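Local coordinates for protein TASOR (Homo sapiens, PDB 6SWG) that serves, as part of the HUSH complex, in epigenetic repression that maintains transcriptional silencing at genomic loci rich in H3K9me3, at residues C[69-72]-C[73-76]; C[14-17]-C[18-22]. All blocks are in the same frame, centred on the assembly; numbering follows the deposited sequence.

Interaction 1 (C[69-72]-C[73-76])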
ATOM      1  N   LEU C  69       7.252   2.076 -19.319  1.00105.65           N
ATOM      2  CA  LEU C  69       7.926   3.209 -18.719  1.00102.60           C
ATOM      3  C   LEU C  69       9.413   3.208 -19.075  1.00101.55           C
ATOM      4  O   LEU C  69       9.980   4.260 -19.409  1.00 95.37           O
ATOM      5  CB  LEU C  69       7.748   3.205 -17.211  1.00105.33           C
ATOM      6  CG  LEU C  69       8.401   4.453 -16.599  1.00 98.45           C
ATOM      7  CD1 LEU C  69       7.605   5.704 -17.059  1.00 89.11           C
ATOM      8  CD2 LEU C  69       8.497   4.384 -15.123  1.00 91.22           C
ATOM      9  N   HIS C  70      10.068   2.044 -18.959  1.00105.82           N
ATOM     10  CA  HIS C  70      11.510   1.980 -19.175  1.00110.05           C
ATOM     11  C   HIS C  70      11.844   2.485 -20.571  1.00112.19           C
ATOM     12  O   HIS C  70      12.807   3.240 -20.764  1.00108.28           O
ATOM     13  CB  HIS C  70      12.025   0.544 -18.948  1.00115.96           C
ATOM     14  CG  HIS C  70      13.523   0.444 -18.864  1.00119.62           C
ATOM     15  ND1 HIS C  70      14.203   0.309 -17.670  1.00120.09           N
ATOM     16  CD2 HIS C  70      14.477   0.465 -19.836  1.00120.41           C
ATOM     17  CE1 HIS C  70      15.508   0.254 -17.912  1.00121.02           C
ATOM     18  NE2 HIS C  70      15.700   0.346 -19.217  1.00120.26           N
ATOM     19  N   GLU C  71      11.010   2.144 -21.548  1.00116.66           N
ATOM     20  CA  GLU C  71      11.296   2.591 -22.904  1.00121.24           C
ATOM     21  C   GLU C  71      11.048   4.091 -23.061  1.00113.86           C
ATOM     22  O   GLU C  71      11.872   4.806 -23.652  1.00108.98           O
ATOM     23  CB  GLU C  71      10.482   1.778 -23.896  1.00131.87           C
ATOM     24  CG  GLU C  71      10.776   0.255 -23.819  1.00143.93           C
ATOM     25  CD  GLU C  71      12.284  -0.121 -23.741  1.00148.38           C
ATOM     26  OE1 GLU C  71      13.138   0.585 -24.344  1.00147.83           O
ATOM     27  OE2 GLU C  71      12.606  -1.140 -23.074  1.00151.43           O
ATOM     28  N   LYS C  72       9.937   4.608 -22.534  1.00111.49           N
ATOM     29  CA  LYS C  72       9.730   6.038 -22.699  1.00108.23           C
ATOM     30  C   LYS C  72      10.890   6.808 -22.078  1.00103.56           C
ATOM     31  O   LYS C  72      11.367   7.808 -22.622  1.00100.52           O
ATOM     32  CB  LYS C  72       8.414   6.466 -22.076  1.00112.65           C
ATOM     33  CG  LYS C  72       7.204   5.783 -22.671  1.00119.74           C
ATOM     34  CD  LYS C  72       5.913   6.453 -22.117  1.00121.83           C
ATOM     35  CE  LYS C  72       4.879   5.441 -21.540  1.00124.69           C
ATOM     36  NZ  LYS C  72       4.900   5.226 -20.044  1.00121.65           N
ATOM     37  N   LEU C  73      11.380   6.333 -20.946  1.00102.89           N
ATOM     38  CA  LEU C  73      12.426   7.068 -20.251  1.00 98.03           C
ATOM     39  C   LEU C  73      13.768   6.935 -20.966  1.00 99.30           C
ATOM     40  O   LEU C  73      14.555   7.885 -20.997  1.00 97.24           O
ATOM     41  CB  LEU C  73      12.521   6.584 -18.804  1.00 95.39           C
ATOM     42  CG  LEU C  73      11.286   6.842 -17.943  1.00 94.14           C
ATOM     43  CD1 LEU C  73      11.547   6.535 -16.474  1.00 93.26           C
ATOM     44  CD2 LEU C  73      10.803   8.294 -18.009  1.00 91.54           C
ATOM     45  N   ASN C  74      14.072   5.772 -21.531  1.00101.77           N
ATOM     46  CA  ASN C  74      15.296   5.702 -22.312  1.00102.68           C
ATOM     47  C   ASN C  74      15.219   6.633 -23.494  1.00103.13           C
ATOM     48  O   ASN C  74      16.212   7.261 -23.874  1.00103.53           O
ATOM     49  CB  ASN C  74      15.544   4.288 -22.780  1.00104.95           C
ATOM     50  CG  ASN C  74      16.078   3.439 -21.681  1.00108.13           C
ATOM     51  OD1 ASN C  74      16.467   3.963 -20.621  1.00106.60           O
ATOM     52  ND2 ASN C  74      16.122   2.124 -21.902  1.00113.04           N
ATOM     53  N   THR C  75      14.039   6.719 -24.099  1.00105.66           N
ATOM     54  CA  THR C  75      13.860   7.621 -25.221  1.00103.58           C
ATOM     55  C   THR C  75      14.177   9.035 -24.811  1.00103.16           C
ATOM     56  O   THR C  75      14.895   9.743 -25.522  1.00104.20           O
ATOM     57  CB  THR C  75      12.436   7.529 -25.747  1.00107.03           C
ATOM     58  OG1 THR C  75      12.246   6.259 -26.398  1.00110.39           O
ATOM     59  CG2 THR C  75      12.202   8.613 -26.767  1.00106.99           C
ATOM     60  N   ILE C  76      13.637   9.457 -23.662  1.00104.20           N
ATOM     61  CA  ILE C  76      13.867  10.803 -23.159  1.00106.39           C
ATOM     62  C   ILE C  76      15.358  11.033 -22.971  1.00104.16           C
ATOM     63  O   ILE C  76      15.903  12.094 -23.330  1.00103.52           O
ATOM     64  CB  ILE C  76      13.123  11.014 -21.820  1.00112.39           C
ATOM     65  CG1 ILE C  76      11.610  10.879 -21.972  1.00110.26           C
ATOM     66  CG2 ILE C  76      13.507  12.376 -21.181  1.00113.03           C
ATOM     67  CD1 ILE C  76      11.103  11.761 -22.991  1.00109.19           C
TER
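Thr75 grips the carbonyl oxygen of Glu71 twice. Thr75 N donates to Glu71 O at 2.9 Å in the regular i to i+4 helical bond. Thr75 OG1 donates to the same oxygen at 3.1 Å, from above the carbonyl plane. The hydroxyl gets there because OG1 stands beside its own backbone N (chi1 -70°), which turns it back along the helix. A bond back to the i-4 carbonyl is a common way for a helical threonine to satisfy its hydroxyl. The backbone pairs Leu69–Leu73, His70–Asn74 and Lys72–Ile76 add further i to i+4 bonds.

One residue earlier in each turn, the side chains of His70 and Asn74 meet. Asn74 ND2 approaches the ring obliquely near CD2 and NE2. Amide and ring planes stand nearly square to each other, 83° apart. The imidazole, its CG anti to the backbone N (chi1 -168°), reaches forward, and the Asn74 amide crosses it aslant.

Leu69 and Leu73 form the apolar side. Leu69 CG lies 3.8 Å from Leu73 CD1, and the two branched ends cross at a slant. Both leucines are buried.

All of this lies within helix 63-79. The leucine side faces a chain of another protein: Leu69 packs on an aromatic side chain there and Leu73 on an apolar one. Ile76 and His70 also pack on that chain, whereas Glu71 and Thr75 are on the exposed side of the helix.

Interaction 2 (C[14-17]-C[18-22])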
ATOM      1  N   ASN C  14     -10.441  -0.040  13.832  1.00 83.10           N
ATOM      2  CA  ASN C  14     -10.967   0.004  15.183  1.00 84.48           C
ATOM      3  C   ASN C  14     -11.342  -1.395  15.683  1.00 89.39           C
ATOM      4  O   ASN C  14     -11.044  -1.774  16.836  1.00 85.14           O
ATOM      5  CB  ASN C  14     -12.196   0.885  15.264  1.00 86.92           C
ATOM      6  CG  ASN C  14     -12.964   0.637  16.561  1.00 92.67           C
ATOM      7  OD1 ASN C  14     -13.778  -0.310  16.646  1.00 96.48           O
ATOM      8  ND2 ASN C  14     -12.678   1.445  17.596  1.00 90.72           N
ATOM      9  N   LEU C  15     -12.108  -2.135  14.868  1.00 89.01           N
ATOM     10  CA  LEU C  15     -12.500  -3.469  15.309  1.00 87.74           C
ATOM     11  C   LEU C  15     -11.260  -4.258  15.657  1.00 87.30           C
ATOM     12  O   LEU C  15     -11.186  -4.889  16.720  1.00 85.13           O
ATOM     13  CB  LEU C  15     -13.303  -4.194  14.233  1.00 85.77           C
ATOM     14  CG  LEU C  15     -14.661  -3.512  13.978  1.00 89.51           C
ATOM     15  CD1 LEU C  15     -15.367  -4.082  12.712  1.00 86.33           C
ATOM     16  CD2 LEU C  15     -15.639  -3.534  15.179  1.00 87.13           C
ATOM     17  N   PHE C  16     -10.241  -4.172  14.787  1.00 87.84           N
ATOM     18  CA  PHE C  16      -8.994  -4.898  15.029  1.00 87.49           C
ATOM     19  C   PHE C  16      -8.368  -4.493  16.354  1.00 86.00           C
ATOM     20  O   PHE C  16      -8.123  -5.342  17.201  1.00 87.38           O
ATOM     21  CB  PHE C  16      -8.028  -4.663  13.888  1.00 83.43           C
ATOM     22  CG  PHE C  16      -6.578  -4.904  14.232  1.00 84.14           C
ATOM     23  CD1 PHE C  16      -6.047  -6.211  14.331  1.00 84.77           C
ATOM     24  CD2 PHE C  16      -5.722  -3.814  14.388  1.00 85.66           C
ATOM     25  CE1 PHE C  16      -4.650  -6.410  14.549  1.00 83.87           C
ATOM     26  CE2 PHE C  16      -4.341  -4.021  14.643  1.00 87.03           C
ATOM     27  CZ  PHE C  16      -3.825  -5.329  14.722  1.00 83.50           C
ATOM     28  N   SER C  17      -8.183  -3.198  16.586  1.00 87.87           N
ATOM     29  CA  SER C  17      -7.475  -2.788  17.790  1.00 93.17           C
ATOM     30  C   SER C  17      -8.273  -3.098  19.051  1.00102.40           C
ATOM     31  O   SER C  17      -7.681  -3.375  20.103  1.00104.89           O
ATOM     32  CB  SER C  17      -7.130  -1.313  17.718  1.00 91.56           C
ATOM     33  OG  SER C  17      -8.319  -0.559  17.659  1.00 95.19           O
ATOM     34  N   ARG C  18      -9.599  -3.119  18.975  1.00111.66           N
ATOM     35  CA  ARG C  18     -10.346  -3.552  20.148  1.00122.35           C
ATOM     36  C   ARG C  18     -10.138  -5.040  20.398  1.00117.88           C
ATOM     37  O   ARG C  18     -10.029  -5.467  21.550  1.00106.79           O
ATOM     38  CB  ARG C  18     -11.832  -3.232  20.006  1.00136.14           C
ATOM     39  CG  ARG C  18     -12.716  -4.040  20.957  1.00149.09           C
ATOM     40  CD  ARG C  18     -14.019  -3.321  21.306  1.00162.59           C
ATOM     41  NE  ARG C  18     -15.196  -4.184  21.193  1.00174.43           N
ATOM     42  CZ  ARG C  18     -16.430  -3.823  21.530  1.00186.61           C
ATOM     43  NH1 ARG C  18     -17.429  -4.679  21.380  1.00190.89           N
ATOM     44  NH2 ARG C  18     -16.670  -2.613  22.019  1.00192.09           N
ATOM     45  N   LYS C  19     -10.088  -5.848  19.339  1.00123.82           N
ATOM     46  CA  LYS C  19      -9.812  -7.272  19.537  1.00129.79           C
ATOM     47  C   LYS C  19      -8.402  -7.480  20.098  1.00122.60           C
ATOM     48  O   LYS C  19      -8.181  -8.332  20.971  1.00119.34           O
ATOM     49  CB  LYS C  19     -10.011  -8.023  18.223  1.00141.07           C
ATOM     50  CG  LYS C  19     -10.156  -9.533  18.351  1.00154.11           C
ATOM     51  CD  LYS C  19     -10.467 -10.158  16.977  1.00163.73           C
ATOM     52  CE  LYS C  19     -10.653 -11.686  17.005  1.00170.88           C
ATOM     53  NZ  LYS C  19     -10.611 -12.306  15.629  1.00171.63           N
ATOM     54  N   ILE C  20      -7.444  -6.675  19.638  1.00118.00           N
ATOM     55  CA  ILE C  20      -6.110  -6.680  20.225  1.00114.94           C
ATOM     56  C   ILE C  20      -6.181  -6.379  21.718  1.00117.10           C
ATOM     57  O   ILE C  20      -5.504  -7.027  22.520  1.00117.16           O
ATOM     58  CB  ILE C  20      -5.212  -5.665  19.498  1.00113.08           C
ATOM     59  CG1 ILE C  20      -4.555  -6.259  18.241  1.00110.94           C
ATOM     60  CG2 ILE C  20      -4.122  -5.101  20.426  1.00113.51           C
ATOM     61  CD1 ILE C  20      -4.771  -7.754  17.987  1.00108.67           C
ATOM     62  N   GLU C  21      -6.985  -5.385  22.120  1.00119.44           N
ATOM     63  CA  GLU C  21      -7.076  -5.056  23.545  1.00124.66           C
ATOM     64  C   GLU C  21      -7.734  -6.175  24.355  1.00128.19           C
ATOM     65  O   GLU C  21      -7.298  -6.473  25.476  1.00129.04           O
ATOM     66  CB  GLU C  21      -7.830  -3.744  23.749  1.00130.39           C
ATOM     67  CG  GLU C  21      -6.929  -2.535  23.623  1.00136.43           C
ATOM     68  CD  GLU C  21      -7.657  -1.281  23.208  1.00142.69           C
ATOM     69  OE1 GLU C  21      -8.865  -1.359  22.899  1.00145.00           O
ATOM     70  OE2 GLU C  21      -7.010  -0.216  23.190  1.00145.06           O
ATOM     71  N   GLU C  22      -8.795  -6.796  23.820  1.00128.77           N
ATOM     72  CA  GLU C  22      -9.405  -7.942  24.506  1.00131.00           C
ATOM     73  C   GLU C  22      -8.361  -9.032  24.761  1.00130.00           C
ATOM     74  O   GLU C  22      -8.294  -9.593  25.860  1.00131.30           O
ATOM     75  CB  GLU C  22     -10.597  -8.497  23.698  1.00131.54           C
ATOM     76  CG  GLU C  22     -11.773  -7.498  23.461  1.00132.68           C
ATOM     77  CD  GLU C  22     -12.943  -8.031  22.571  1.00129.88           C
ATOM     78  OE1 GLU C  22     -12.730  -8.901  21.701  1.00127.34           O
ATOM     79  OE2 GLU C  22     -14.090  -7.554  22.742  1.00129.66           O
TER
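Ile20 lies over one face of the Phe16 ring, one helical turn further on. Its CG1 sits 4.0 Å from the ring centroid and 25° off the ring normal, a CH-pi contact. The methylene is offset toward the rim on the side of CE1 and CZ. The terminal methyl continues along the same part of the ring, with Ile20 CD1 3.7 Å from Phe16 CE1. Both side chains are buried.

Beneath this pair the backbone is regular alpha-helix. Ile20 N donates to Phe16 O at 2.9 Å, which fixes the spacing of the two side chains. Further i to i+4 bonds join Arg18 N to Asn14 O, Lys19 N to Leu15 O and Glu21 N to Ser17 O. The segment belongs to helix 4-26 and is amphipathic here: Phe16 and Ile20 are buried against a chain of another protein, while Asn14, Leu15, Arg18, Glu21 and Glu22 are exposed. An aromatic ring of that other chain meets Phe16 with the planes at about 45°, and an apolar side chain also packs on Phe16.

Ser17 turns its hydroxyl back into the preceding turn. OG sits between its backbone N and carbonyl carbon (chi1 63°) and donates to Asn14 O at 3.1 Å. That oxygen therefore takes two donors, Ser17 OG and Arg18 N, both from the same face of its carbonyl plane.

On the outer side, Arg18 NE and Glu22 OE2 form a long salt bridge of 3.9 Å. The carboxylate oxygen lies well out of the guanidinium plane, so the attraction is one of charge alone. The Lys19 chain runs extended, and NZ makes a weak, long ion pair with an acidic side chain of the other protein.

Overall arrangement
Interaction 2 comes first along the chain, on helix 4-26, and interaction 1 follows on helix 63-79. These are the two helices of the modelled chain, in order, and residues 43-59 between them are not modelled. The contacts lie on opposite sides of the chain's centre. Their centres are 47 Å apart and their nearest atoms about 33 Å, so they do not touch. Each is local to its own helix, and each helix packs on a chain of another protein. The fragment is thus an extended piece of TASOR without strands. Its separated helices probably owe their placement largely to binding the partner protein.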